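Local coordinates for protein crustacyanin (PDB 1I4U) that binds the carotenoid astaxanthin as a lipocalin subunit of crustacyanin, the complex that gives the lobster carapace its blue colour, at residues N18-E23 / P104-E109; S30-W35 / K61-E66; V52-S57 / F134-S139; L77-K82 / E98-A103. All coordinates share one frame; numbering follows the deposited sequence.

Contact 1: N18-E23 / P104-E109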
loop_
_atom_site.group_PDB
_atom_site.type_symbol
_atom_site.label_atom_id
_atom_site.label_comp_id
_atom_site.label_asym_id
_atom_site.label_seq_id
_atom_site.Cartn_x
_atom_site.Cartn_y
_atom_site.Cartn_z
ATOM N N ASN A 18 -7.263 19.588 -0.297
ATOM C CA ASN A 18 -6.380 20.753 -0.138
ATOM C C ASN A 18 -6.764 21.595 1.075
ATOM O O ASN A 18 -5.949 22.142 1.813
ATOM C CB ASN A 18 -6.241 21.709 -1.342
ATOM C CG ASN A 18 -4.858 22.368 -1.117
ATOM O OD1 ASN A 18 -4.717 23.089 -0.116
ATOM N ND2 ASN A 18 -3.879 22.082 -1.958
ATOM N N LYS A 19 -8.068 21.727 1.244
ATOM C CA LYS A 19 -8.541 22.509 2.378
ATOM C C LYS A 19 -8.123 21.827 3.678
ATOM O O LYS A 19 -7.648 22.477 4.623
ATOM C CB LYS A 19 -10.055 22.640 2.311
ATOM C CG LYS A 19 -10.665 23.139 3.612
ATOM C CD LYS A 19 -12.062 22.561 3.778
ATOM C CE LYS A 19 -12.022 21.157 4.366
ATOM N NZ LYS A 19 -13.394 20.710 4.774
ATOM N N LEU A 20 -8.336 20.503 3.716
ATOM C CA LEU A 20 -8.059 19.754 4.952
ATOM C C LEU A 20 -6.572 19.875 5.226
ATOM O O LEU A 20 -6.098 20.098 6.351
ATOM C CB LEU A 20 -8.519 18.303 4.795
ATOM C CG LEU A 20 -10.045 18.077 4.761
ATOM C CD1 LEU A 20 -10.370 16.643 4.326
ATOM C CD2 LEU A 20 -10.714 18.372 6.092
ATOM N N TRP A 21 -5.811 19.711 4.165
ATOM C CA TRP A 21 -4.360 19.701 4.298
ATOM C C TRP A 21 -3.896 21.018 4.908
ATOM O O TRP A 21 -3.126 21.089 5.854
ATOM C CB TRP A 21 -3.705 19.465 2.936
ATOM C CG TRP A 21 -2.216 19.386 2.959
ATOM C CD1 TRP A 21 -1.339 20.348 2.528
ATOM C CD2 TRP A 21 -1.374 18.316 3.409
ATOM N NE1 TRP A 21 -0.034 19.937 2.689
ATOM C CE2 TRP A 21 -0.027 18.679 3.237
ATOM C CE3 TRP A 21 -1.626 17.059 3.967
ATOM C CZ2 TRP A 21 1.079 17.876 3.576
ATOM C CZ3 TRP A 21 -0.553 16.252 4.299
ATOM C CH2 TRP A 21 0.791 16.645 4.109
ATOM N N ALA A 22 -4.379 22.111 4.313
ATOM C CA ALA A 22 -4.027 23.435 4.822
ATOM C C ALA A 22 -4.530 23.683 6.255
ATOM O O ALA A 22 -3.901 24.365 7.066
ATOM C CB ALA A 22 -4.545 24.485 3.857
ATOM N N GLU A 23 -5.703 23.166 6.654
ATOM C CA GLU A 23 -6.110 23.295 8.042
ATOM C C GLU A 23 -5.204 22.542 9.005
ATOM O O GLU A 23 -4.997 22.922 10.174
ATOM C CB GLU A 23 -7.521 22.693 8.244
ATOM C CG GLU A 23 -8.589 23.563 7.613
ATOM C CD GLU A 23 -9.960 22.926 7.622
ATOM O OE1 GLU A 23 -10.155 21.718 7.866
ATOM O OE2 GLU A 23 -10.863 23.707 7.315
ATOM N N PRO A 104 -2.633 6.074 1.457
ATOM C CA PRO A 104 -3.039 7.440 1.809
ATOM C C PRO A 104 -3.920 7.418 3.053
ATOM O O PRO A 104 -4.682 6.482 3.278
ATOM C CB PRO A 104 -3.925 7.848 0.652
ATOM C CG PRO A 104 -4.361 6.583 0.016
ATOM C CD PRO A 104 -3.214 5.603 0.212
ATOM N N LEU A 105 -3.837 8.516 3.812
ATOM C CA LEU A 105 -4.656 8.637 5.001
ATOM C C LEU A 105 -5.077 10.095 5.094
ATOM O O LEU A 105 -4.252 10.969 5.344
ATOM C CB LEU A 105 -3.905 8.135 6.236
ATOM C CG LEU A 105 -4.676 7.951 7.564
ATOM C CD1 LEU A 105 -5.014 9.237 8.253
ATOM C CD2 LEU A 105 -5.909 7.094 7.284
ATOM N N VAL A 106 -6.364 10.298 4.913
ATOM C CA VAL A 106 -6.948 11.621 4.989
ATOM C C VAL A 106 -7.625 11.770 6.349
ATOM O O VAL A 106 -8.323 10.849 6.823
ATOM C CB VAL A 106 -7.973 11.819 3.888
ATOM C CG1 VAL A 106 -8.654 13.148 4.060
ATOM C CG2 VAL A 106 -7.297 11.731 2.521
ATOM N N ILE A 107 -7.435 12.926 6.956
ATOM C CA ILE A 107 -8.140 13.293 8.168
ATOM C C ILE A 107 -9.334 14.102 7.693
ATOM O O ILE A 107 -9.273 15.276 7.356
ATOM C CB ILE A 107 -7.239 14.046 9.157
ATOM C CG1 ILE A 107 -5.943 13.310 9.491
ATOM C CG2 ILE A 107 -8.036 14.457 10.404
ATOM C CD1 ILE A 107 -4.895 14.169 10.205
ATOM N N LEU A 108 -10.468 13.395 7.593
ATOM C CA LEU A 108 -11.669 14.048 7.052
ATOM C C LEU A 108 -12.169 15.153 7.972
ATOM O O LEU A 108 -12.742 16.155 7.528
ATOM C CB LEU A 108 -12.774 13.013 6.942
ATOM C CG LEU A 108 -12.896 12.131 5.751
ATOM C CD1 LEU A 108 -14.232 11.394 5.807
ATOM C CD2 LEU A 108 -12.798 12.898 4.434
ATOM N N GLU A 109 -11.996 14.956 9.276
ATOM C CA GLU A 109 -12.480 15.900 10.279
ATOM C C GLU A 109 -11.829 15.514 11.616
ATOM O O GLU A 109 -11.727 14.339 11.957
ATOM C CB GLU A 109 -13.994 15.882 10.428
ATOM C CG GLU A 109 -14.556 16.981 11.336
ATOM C CD GLU A 109 -16.077 16.990 11.387
ATOM O OE1 GLU A 109 -16.709 16.931 10.327
ATOM O OE2 GLU A 109 -16.642 17.027 12.506
#

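Contact 2: S30-W35 / K61-E66. Unlike the reference sequence in segment 61-66: Glu66 (reference Lys).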
loop_
_atom_site.group_PDB
_atom_site.type_symbol
_atom_site.label_atom_id
_atom_site.label_comp_id
_atom_site.label_asym_id
_atom_site.label_seq_id
_atom_site.Cartn_x
_atom_site.Cartn_y
_atom_site.Cartn_z
ATOM N N SER A 30 -0.776 19.236 17.748
ATOM C CA SER A 30 -2.031 18.959 18.437
ATOM C C SER A 30 -2.629 17.609 18.066
ATOM O O SER A 30 -3.534 17.157 18.778
ATOM C CB SER A 30 -3.035 20.080 18.158
ATOM O OG SER A 30 -2.619 21.308 18.767
ATOM N N TYR A 31 -2.196 17.021 16.979
ATOM C CA TYR A 31 -2.645 15.695 16.565
ATOM C C TYR A 31 -1.841 14.565 17.201
ATOM O O TYR A 31 -2.223 13.401 17.162
ATOM C CB TYR A 31 -2.603 15.586 15.025
ATOM C CG TYR A 31 -3.373 14.404 14.490
ATOM C CD1 TYR A 31 -4.762 14.329 14.461
ATOM C CD2 TYR A 31 -2.647 13.320 13.982
ATOM C CE1 TYR A 31 -5.422 13.239 13.962
ATOM C CE2 TYR A 31 -3.346 12.229 13.479
ATOM C CZ TYR A 31 -4.716 12.178 13.465
ATOM O OH TYR A 31 -5.355 11.060 12.970
ATOM N N ALA A 32 -0.715 14.944 17.793
ATOM C CA ALA A 32 0.154 13.936 18.440
ATOM C C ALA A 32 -0.497 13.451 19.743
ATOM O O ALA A 32 -1.551 13.901 20.156
ATOM C CB ALA A 32 1.527 14.475 18.651
ATOM N N GLY A 33 0.145 12.476 20.362
ATOM C CA GLY A 33 -0.338 11.888 21.588
ATOM C C GLY A 33 -1.079 10.582 21.270
ATOM O O GLY A 33 -0.875 9.916 20.234
ATOM N N VAL A 34 -1.960 10.225 22.195
ATOM C CA VAL A 34 -2.613 8.913 22.171
ATOM C C VAL A 34 -4.007 9.021 21.608
ATOM O O VAL A 34 -4.803 9.852 22.053
ATOM C CB VAL A 34 -2.616 8.312 23.590
ATOM C CG1 VAL A 34 -3.361 6.973 23.596
ATOM C CG2 VAL A 34 -1.186 8.143 24.075
ATOM N N TRP A 35 -4.284 8.172 20.625
ATOM C CA TRP A 35 -5.614 8.027 20.041
ATOM C C TRP A 35 -6.066 6.562 20.113
ATOM O O TRP A 35 -5.296 5.668 19.742
ATOM C CB TRP A 35 -5.601 8.403 18.581
ATOM C CG TRP A 35 -5.473 9.845 18.200
ATOM C CD1 TRP A 35 -4.326 10.446 17.769
ATOM C CD2 TRP A 35 -6.479 10.839 18.185
ATOM N NE1 TRP A 35 -4.576 11.771 17.487
ATOM C CE2 TRP A 35 -5.893 12.044 17.737
ATOM C CE3 TRP A 35 -7.834 10.817 18.522
ATOM C CZ2 TRP A 35 -6.604 13.249 17.599
ATOM C CZ3 TRP A 35 -8.550 11.976 18.395
ATOM C CH2 TRP A 35 -7.933 13.165 17.949
ATOM N N LYS A 61 8.651 16.746 11.202
ATOM C CA LYS A 61 8.486 16.371 9.800
ATOM C C LYS A 61 7.616 15.149 9.566
ATOM O O LYS A 61 7.092 14.974 8.468
ATOM C CB LYS A 61 9.831 16.031 9.158
ATOM C CG LYS A 61 10.846 17.149 9.143
ATOM C CD LYS A 61 10.250 18.536 8.935
ATOM C CE LYS A 61 11.241 19.443 8.222
ATOM N NZ LYS A 61 10.566 20.669 7.674
ATOM N N GLN A 62 7.431 14.298 10.584
ATOM C CA GLN A 62 6.504 13.195 10.447
ATOM C C GLN A 62 6.121 12.765 11.859
ATOM O O GLN A 62 6.692 13.236 12.836
ATOM C CB GLN A 62 7.187 12.018 9.745
ATOM C CG GLN A 62 8.137 11.314 10.689
ATOM C CD GLN A 62 8.851 10.155 10.045
ATOM O OE1 GLN A 62 9.591 9.476 10.741
ATOM N NE2 GLN A 62 8.613 9.898 8.771
ATOM N N PHE A 63 5.201 11.842 11.903
ATOM C CA PHE A 63 4.816 11.150 13.123
ATOM C C PHE A 63 5.404 9.774 13.136
ATOM O O PHE A 63 5.309 9.026 12.165
ATOM C CB PHE A 63 3.304 11.041 13.254
ATOM C CG PHE A 63 2.512 12.318 13.263
ATOM C CD1 PHE A 63 2.063 12.838 12.075
ATOM C CD2 PHE A 63 2.203 12.976 14.440
ATOM C CE1 PHE A 63 1.312 14.011 12.053
ATOM C CE2 PHE A 63 1.441 14.135 14.437
ATOM C CZ PHE A 63 0.958 14.641 13.245
ATOM N N VAL A 64 5.981 9.427 14.279
ATOM C CA VAL A 64 6.351 8.096 14.637
ATOM C C VAL A 64 5.236 7.497 15.483
ATOM O O VAL A 64 4.692 8.149 16.379
ATOM C CB VAL A 64 7.664 8.108 15.451
ATOM C CG1 VAL A 64 8.018 6.747 15.981
ATOM C CG2 VAL A 64 8.738 8.716 14.521
ATOM N N ILE A 65 4.830 6.284 15.175
ATOM C CA ILE A 65 3.631 5.691 15.738
ATOM C C ILE A 65 4.005 4.403 16.430
ATOM O O ILE A 65 4.708 3.595 15.839
ATOM C CB ILE A 65 2.529 5.363 14.706
ATOM C CG1 ILE A 65 2.232 6.527 13.800
ATOM C CG2 ILE A 65 1.274 4.884 15.420
ATOM C CD1 ILE A 65 1.377 6.207 12.610
ATOM N N GLU A 66 3.489 4.209 17.642
ATOM C CA GLU A 66 3.473 2.906 18.276
ATOM C C GLU A 66 1.989 2.535 18.424
ATOM O O GLU A 66 1.243 3.187 19.142
ATOM C CB GLU A 66 4.192 2.900 19.632
ATOM C CG GLU A 66 5.668 3.238 19.504
ATOM C CD GLU A 66 6.404 3.209 20.803
ATOM O OE1 GLU A 66 7.405 2.498 20.815
ATOM O OE2 GLU A 66 5.868 3.925 21.635
#

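Contact 3: V52-S57 / F134-S139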
loop_
_atom_site.group_PDB
_atom_site.type_symbol
_atom_site.label_atom_id
_atom_site.label_comp_id
_atom_site.label_asym_id
_atom_site.label_seq_id
_atom_site.Cartn_x
_atom_site.Cartn_y
_atom_site.Cartn_z
ATOM N N VAL A 52 -7.092 -1.179 20.623
ATOM C CA VAL A 52 -6.189 -0.513 19.678
ATOM C C VAL A 52 -5.870 0.894 20.142
ATOM O O VAL A 52 -6.776 1.743 20.240
ATOM C CB VAL A 52 -6.817 -0.493 18.290
ATOM C CG1 VAL A 52 -5.898 0.225 17.327
ATOM C CG2 VAL A 52 -7.156 -1.913 17.797
ATOM N N ARG A 53 -4.603 1.121 20.435
ATOM C CA ARG A 53 -4.082 2.318 21.048
ATOM C C ARG A 53 -2.920 2.809 20.175
ATOM O O ARG A 53 -1.941 2.107 20.028
ATOM C CB ARG A 53 -3.589 2.027 22.447
ATOM C CG ARG A 53 -3.023 3.165 23.236
ATOM C CD ARG A 53 -2.393 2.689 24.544
ATOM N NE ARG A 53 -1.937 3.729 25.440
ATOM C CZ ARG A 53 -0.791 4.380 25.380
ATOM N NH1 ARG A 53 0.065 4.088 24.399
ATOM N NH2 ARG A 53 -0.517 5.309 26.290
ATOM N N ASN A 54 -3.073 3.994 19.617
ATOM C CA ASN A 54 -2.097 4.542 18.660
ATOM C C ASN A 54 -1.449 5.770 19.296
ATOM O O ASN A 54 -2.086 6.765 19.534
ATOM C CB ASN A 54 -2.755 4.886 17.345
ATOM C CG ASN A 54 -3.531 3.759 16.721
ATOM O OD1 ASN A 54 -2.933 2.718 16.488
ATOM N ND2 ASN A 54 -4.845 3.933 16.506
ATOM N N GLU A 55 -0.150 5.620 19.580
ATOM C CA GLU A 55 0.629 6.671 20.234
ATOM C C GLU A 55 1.481 7.347 19.152
ATOM O O GLU A 55 2.301 6.697 18.524
ATOM C CB GLU A 55 1.471 6.094 21.375
ATOM C CG GLU A 55 2.184 7.164 22.152
ATOM C CD GLU A 55 2.873 6.583 23.371
ATOM O OE1 GLU A 55 2.610 5.460 23.822
ATOM O OE2 GLU A 55 3.758 7.302 23.831
ATOM N N TYR A 56 1.242 8.625 18.950
ATOM C CA TYR A 56 1.902 9.401 17.930
ATOM C C TYR A 56 2.891 10.419 18.524
ATOM O O TYR A 56 2.540 11.179 19.443
ATOM C CB TYR A 56 0.869 10.206 17.153
ATOM C CG TYR A 56 -0.042 9.394 16.262
ATOM C CD1 TYR A 56 -0.155 8.020 16.196
ATOM C CD2 TYR A 56 -0.832 10.050 15.364
ATOM C CE1 TYR A 56 -0.959 7.296 15.389
ATOM C CE2 TYR A 56 -1.645 9.297 14.553
ATOM C CZ TYR A 56 -1.760 7.974 14.534
ATOM O OH TYR A 56 -2.592 7.355 13.636
ATOM N N SER A 57 4.103 10.470 17.995
ATOM C CA SER A 57 5.147 11.436 18.345
ATOM C C SER A 57 5.489 12.233 17.102
ATOM O O SER A 57 5.762 11.632 16.048
ATOM C CB SER A 57 6.372 10.685 18.879
ATOM O OG SER A 57 5.960 9.977 20.033
ATOM N N PHE A 134 -12.167 5.011 9.749
ATOM C CA PHE A 134 -11.853 4.882 11.174
ATOM C C PHE A 134 -12.421 6.056 11.938
ATOM O O PHE A 134 -12.378 7.160 11.457
ATOM C CB PHE A 134 -10.357 4.848 11.429
ATOM C CG PHE A 134 -9.536 3.911 10.560
ATOM C CD1 PHE A 134 -9.197 4.278 9.275
ATOM C CD2 PHE A 134 -9.134 2.667 11.028
ATOM C CE1 PHE A 134 -8.469 3.418 8.486
ATOM C CE2 PHE A 134 -8.376 1.822 10.228
ATOM C CZ PHE A 134 -8.064 2.200 8.953
ATOM N N ILE A 135 -12.879 5.776 13.157
ATOM C CA ILE A 135 -13.237 6.792 14.129
ATOM C C ILE A 135 -12.246 6.641 15.268
ATOM O O ILE A 135 -12.171 5.544 15.859
ATOM C CB ILE A 135 -14.696 6.684 14.600
ATOM C CG1 ILE A 135 -15.665 6.868 13.422
ATOM C CG2 ILE A 135 -15.067 7.668 15.694
ATOM C CD1 ILE A 135 -17.113 6.486 13.744
ATOM N N PHE A 136 -11.497 7.690 15.533
ATOM C CA PHE A 136 -10.559 7.751 16.649
ATOM C C PHE A 136 -11.090 8.664 17.786
ATOM O O PHE A 136 -11.798 9.636 17.504
ATOM C CB PHE A 136 -9.248 8.339 16.186
ATOM C CG PHE A 136 -8.224 7.502 15.474
ATOM C CD1 PHE A 136 -8.506 6.238 14.959
ATOM C CD2 PHE A 136 -6.912 7.998 15.315
ATOM C CE1 PHE A 136 -7.536 5.452 14.363
ATOM C CE2 PHE A 136 -5.913 7.209 14.729
ATOM C CZ PHE A 136 -6.246 5.961 14.249
ATOM N N SER A 137 -10.748 8.296 19.001
ATOM C CA SER A 137 -11.123 9.023 20.199
ATOM C C SER A 137 -9.900 9.294 21.059
ATOM O O SER A 137 -8.973 8.508 21.091
ATOM C CB SER A 137 -12.148 8.230 20.988
ATOM O OG SER A 137 -12.529 8.937 22.176
ATOM N N ARG A 138 -9.947 10.397 21.812
ATOM C CA ARG A 138 -8.903 10.598 22.817
ATOM C C ARG A 138 -9.097 9.780 24.084
ATOM O O ARG A 138 -8.187 9.787 24.942
ATOM C CB ARG A 138 -8.776 12.087 23.146
ATOM C CG ARG A 138 -8.203 12.949 22.049
ATOM C CD ARG A 138 -6.815 12.525 21.628
ATOM N NE ARG A 138 -6.176 13.579 20.847
ATOM C CZ ARG A 138 -4.886 13.558 20.517
ATOM N NH1 ARG A 138 -4.092 12.575 20.875
ATOM N NH2 ARG A 138 -4.384 14.566 19.814
ATOM N N SER A 139 -10.177 9.074 24.202
ATOM C CA SER A 139 -10.490 8.204 25.327
ATOM C C SER A 139 -10.995 6.868 24.857
ATOM O O SER A 139 -11.271 6.619 23.674
ATOM C CB SER A 139 -11.499 8.925 26.223
ATOM O OG SER A 139 -12.536 9.522 25.545
#

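Contact 4: L77-K82 / E98-A103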
loop_
_atom_site.group_PDB
_atom_site.type_symbol
_atom_site.label_atom_id
_atom_site.label_comp_id
_atom_site.label_asym_id
_atom_site.label_seq_id
_atom_site.Cartn_x
_atom_site.Cartn_y
_atom_site.Cartn_z
ATOM N N LEU A 77 0.412 -7.147 21.008
ATOM C CA LEU A 77 1.101 -6.816 19.793
ATOM C C LEU A 77 1.395 -5.333 19.735
ATOM O O LEU A 77 0.555 -4.519 20.083
ATOM C CB LEU A 77 0.258 -7.224 18.554
ATOM C CG LEU A 77 0.861 -6.903 17.191
ATOM C CD1 LEU A 77 2.166 -7.663 16.939
ATOM C CD2 LEU A 77 -0.119 -7.250 16.062
ATOM N N LYS A 78 2.615 -5.027 19.326
ATOM C CA LYS A 78 3.045 -3.681 19.017
ATOM C C LYS A 78 3.465 -3.625 17.553
ATOM O O LYS A 78 4.226 -4.511 17.141
ATOM C CB LYS A 78 4.214 -3.185 19.863
ATOM C CG LYS A 78 4.773 -1.806 19.563
ATOM C CD LYS A 78 5.844 -1.397 20.544
ATOM C CE LYS A 78 7.185 -1.466 19.873
ATOM N NZ LYS A 78 8.301 -1.237 20.843
ATOM N N ARG A 79 2.980 -2.606 16.877
ATOM C CA ARG A 79 3.343 -2.321 15.509
ATOM C C ARG A 79 3.935 -0.933 15.423
ATOM O O ARG A 79 3.375 0.004 15.932
ATOM C CB ARG A 79 2.124 -2.372 14.601
ATOM C CG ARG A 79 1.536 -3.765 14.628
ATOM C CD ARG A 79 0.394 -3.814 13.656
ATOM N NE ARG A 79 1.017 -3.871 12.298
ATOM C CZ ARG A 79 0.208 -3.600 11.247
ATOM N NH1 ARG A 79 -1.094 -3.301 11.362
ATOM N NH2 ARG A 79 0.719 -3.641 10.036
ATOM N N ASN A 80 5.085 -0.814 14.746
ATOM C CA ASN A 80 5.751 0.468 14.478
ATOM C C ASN A 80 5.288 1.060 13.150
ATOM O O ASN A 80 5.331 0.365 12.131
ATOM C CB ASN A 80 7.257 0.291 14.428
ATOM C CG ASN A 80 7.838 -0.165 15.755
ATOM O OD1 ASN A 80 7.640 0.511 16.763
ATOM N ND2 ASN A 80 8.541 -1.277 15.781
ATOM N N GLY A 81 4.818 2.292 13.235
ATOM C CA GLY A 81 4.299 2.989 12.082
ATOM C C GLY A 81 4.886 4.355 11.936
ATOM O O GLY A 81 5.599 4.880 12.809
ATOM N N LYS A 82 4.615 4.981 10.777
ATOM C CA LYS A 82 4.962 6.354 10.483
ATOM C C LYS A 82 3.829 7.010 9.714
ATOM O O LYS A 82 3.127 6.333 8.971
ATOM C CB LYS A 82 6.220 6.470 9.609
ATOM C CG LYS A 82 7.504 6.042 10.260
ATOM C CD LYS A 82 8.626 6.017 9.236
ATOM C CE LYS A 82 9.915 5.646 9.922
ATOM N NZ LYS A 82 10.620 6.855 10.359
ATOM N N GLU A 98 5.797 -1.090 9.603
ATOM C CA GLU A 98 6.772 -2.133 9.346
ATOM C C GLU A 98 6.115 -3.400 8.791
ATOM O O GLU A 98 5.060 -3.789 9.226
ATOM C CB GLU A 98 7.510 -2.569 10.593
ATOM C CG GLU A 98 8.746 -1.817 10.981
ATOM C CD GLU A 98 9.337 -2.169 12.332
ATOM O OE1 GLU A 98 8.664 -2.779 13.192
ATOM O OE2 GLU A 98 10.513 -1.812 12.494
ATOM N N ASN A 99 6.765 -3.975 7.796
ATOM C CA ASN A 99 6.361 -5.187 7.141
ATOM C C ASN A 99 4.958 -5.089 6.580
ATOM O O ASN A 99 4.186 -6.044 6.734
ATOM C CB ASN A 99 6.442 -6.314 8.175
ATOM C CG ASN A 99 7.912 -6.646 8.423
ATOM O OD1 ASN A 99 8.337 -6.554 9.559
ATOM N ND2 ASN A 99 8.607 -6.994 7.357
ATOM N N SER A 100 4.624 -3.963 5.946
ATOM C CA SER A 100 3.311 -3.647 5.435
ATOM C C SER A 100 3.366 -2.786 4.195
ATOM O O SER A 100 4.405 -2.269 3.791
ATOM C CB SER A 100 2.450 -2.953 6.508
ATOM O OG SER A 100 1.067 -2.964 6.044
ATOM N N PHE A 101 2.247 -2.607 3.505
ATOM C CA PHE A 101 2.055 -1.564 2.486
ATOM C C PHE A 101 1.930 -0.199 3.200
ATOM O O PHE A 101 1.742 -0.074 4.426
ATOM C CB PHE A 101 0.795 -1.801 1.677
ATOM C CG PHE A 101 0.842 -2.855 0.562
ATOM C CD1 PHE A 101 1.795 -3.873 0.479
ATOM C CD2 PHE A 101 -0.097 -2.853 -0.468
ATOM C CE1 PHE A 101 1.781 -4.814 -0.555
ATOM C CE2 PHE A 101 -0.132 -3.778 -1.498
ATOM C CZ PHE A 101 0.835 -4.784 -1.583
ATOM N N ALA A 102 2.017 0.889 2.469
ATOM C CA ALA A 102 1.714 2.240 2.888
ATOM C C ALA A 102 0.501 2.705 2.095
ATOM O O ALA A 102 0.315 2.299 0.950
ATOM C CB ALA A 102 2.849 3.261 2.708
ATOM N N ALA A 103 -0.302 3.583 2.701
ATOM C CA ALA A 103 -1.538 4.008 2.057
ATOM C C ALA A 103 -1.838 5.459 2.309
ATOM O O ALA A 103 -1.358 5.997 3.325
ATOM C CB ALA A 103 -2.711 3.223 2.624
HETATM O O HOH W 1 2.721 -5.550 9.433
HETATM O O HOH W 2 3.799 -3.426 11.825
HETATM O O HOH W 3 6.109 -3.316 13.740
#

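Contact 1: N18-E23 / P104-E109
Leu20 is the one side chain that helix 18-23 drives into strand 104-109, and it meets Val106, Ile107 and Leu108 there. The segment axes run at 84° to each other, 8.8 Å apart at their closest, so the helix crosses the strand nearly at a right angle and a single leucine makes the contact. With CG turned opposite its own carbonyl carbon (chi1 -71°), the leucine sends both methyls to the strand. Leu20 CD1 rests on Val106 CG1 at 3.9 Å, the two side chains crossing at about a right angle, while Leu20 CD2 lies 3.3 Å from Leu108 O. Between them, Ile107 O is 3.5 Å from Leu20 CD1 and also accepts a hydrogen bond from Gln24, later on the same helix. Leu108 and Glu109 form a classic beta bulge opposite Cys117, and Leu108 itself turns from the helix to Phe154. Cutting Leu20 back to an alanine is likely to open a gap over Val106 and strip the methyl cover from the carbonyls of Ile107 and Leu108. No hydrogen bond joins the two segments directly: they meet by van der Waals contact, and the polar tie of this helix to the strand comes from Gln24.

Contact 2: S30-W35 / K61-E66
Ala32 and Phe63 mark the closest backbone approach, their CA atoms 7.6 Å apart with no hydrogen bond between the segments, because strand 52-58 runs between strands 33-41 and 63-68 in the sheet. The gap is bridged by Phe63, whose side chain reaches toward the turn that leads from helix 28-31 into strand 33-41. Its CZ meets Tyr31 CD2 at 3.9 Å, and its CE2 lies 4.2 Å from Ala32 CB. The two rings form an offset edge-to-face pair, the tyrosine edge aimed at the phenylalanine face, with centroids 5.8 Å apart and planes at 73°. Tyr31 gets there by placing CG opposite its backbone N (chi1 -165°), which swings the ring to the inside, where Ile107 and Leu118 also touch it. Trp35 fixes the turn from behind: its NE1 donates in the plane of the indole to Tyr31 O at 2.9 Å, and the same NE1 sits over the centre of the tyrosine ring. Gly33 and Trp35 make the Gly-X-Trp signature of lipocalins, and Arg138 packs on the indole by a cation-pi contact, as is usual in this family. Replacing Phe63 with a serine would probably leave the Tyr31 edge without its aromatic partner and open a gap beside Ala32. The contact across the segments is thus buried and apolar in its side chains, while the polar bond that probably steadies Tyr31 stays within the Tyr31 to Trp35 turn.

Contact 3: V52-S57 / F134-S139
On the strand that brings Asn54 and Tyr56 to Phe136, the shortest sound polar bond is the salt bridge from Arg53 NH1 to Glu55 OE1, 2.9 Å long and nearly straight at 168°. It lies in the guanidinium plane, on the face of strand 52-57 turned from the contact. The other face carries Asn54 and Tyr56, two residues apart, and both converge on the far end of the Phe136 ring. Asn54 ND2 comes within 3.3 Å of Phe136 CZ, obliquely, with amide and ring planes 26° apart. The other end of that amide is anchored, since OD1 is hydrogen-bonded to Ser67 on the adjoining strand. Tyr56 approaches differently: its hydroxyl lies in the plane of the phenylalanine ring, at the edge, with OH 3.5 Å from Phe136 CE2. Phe136 holds CG opposite its carbonyl carbon (chi1 -81°), which sends the ring inward across the barrel. A methylpentanediol, probably from the crystallisation liquor, lies about 4 Å from this side chain, on the barrel interior where lipocalins as a family bind their ligands. Strand 33-41 separates the two segments and pairs with both strands, while Ala116 and Leu118 of strand 115-123 also pack on Phe136. The contact thus reaches past strand 33-41 on the inner side of the barrel.

Contact 4: L77-K82 / E98-A103
Asn80 and Glu98 carry most of this contact, gripping each other through backbone and side chain alike. Glu98 N donates to Asn80 O at 3.0 Å, almost in line with the carbonyl. Asn80 ND2 donates to Glu98 OE1, also at 3.0 Å and nearly straight at 171°. The two side chains run alongside each other in the same direction. Their planes are 83° apart, so the N-H, which stays within the asparagine amide plane, reaches the carboxylate oxygen from above, well out of the carboxylate plane. The glutamate chain, extended beyond CG, brings OE1 that far. Water 3 closes a small ring here, accepting from Asn80 N and donating to Glu98 OE1 at 2.7 Å.

Arg79 joins in by water. Its chain bends at chi3 (76°), laying the guanidinium beside the turn that follows Glu98. NE and NH2 each donate to a separate water, and both waters donate to Glu98 O; the one on NH2 is 2.8 Å from that nitrogen. Ser100 CB lies at the guanidinium edge, 4.0 Å from Arg79 NH2. The Glu98 N to Asn80 O bond extends the pairing of strands 76-85 and 93-97 past Lys82 and Asp96; beyond it the backbones part, and Asn99 N bonds to Glu90 of the second subunit. The chemistry is polar and partly hydrated: two direct bonds tie Glu98 to Asn80, one water bridges the same pair, and two more link Arg79 to Glu98 O, with the arginine's charge probably polarising that carbonyl.

All four contacts tie parts of one antiparallel lipocalin barrel, but at different depths. Contacts 2 and 3 are the buried ones, aromatic at heart, and their centres lie 9 Å apart; strand 33-41 bonds to strand 52-58 between them, and Arg138 of contact 3 reaches back to the backbone of contact 2. Contact 1, partly buried, lays a helix on the outside by aliphatic packing, and Ile107 CD1 touches Tyr31 CZ of contact 2 at 3.8 Å. Contact 4 lies at the surface, where segment 98-103 bonds to the second subunit and hydrogen bonds and water replace apolar packing. It shares strand 102-110 with contact 1 and adjoins contact 2 through strands 63-68 and 76-85.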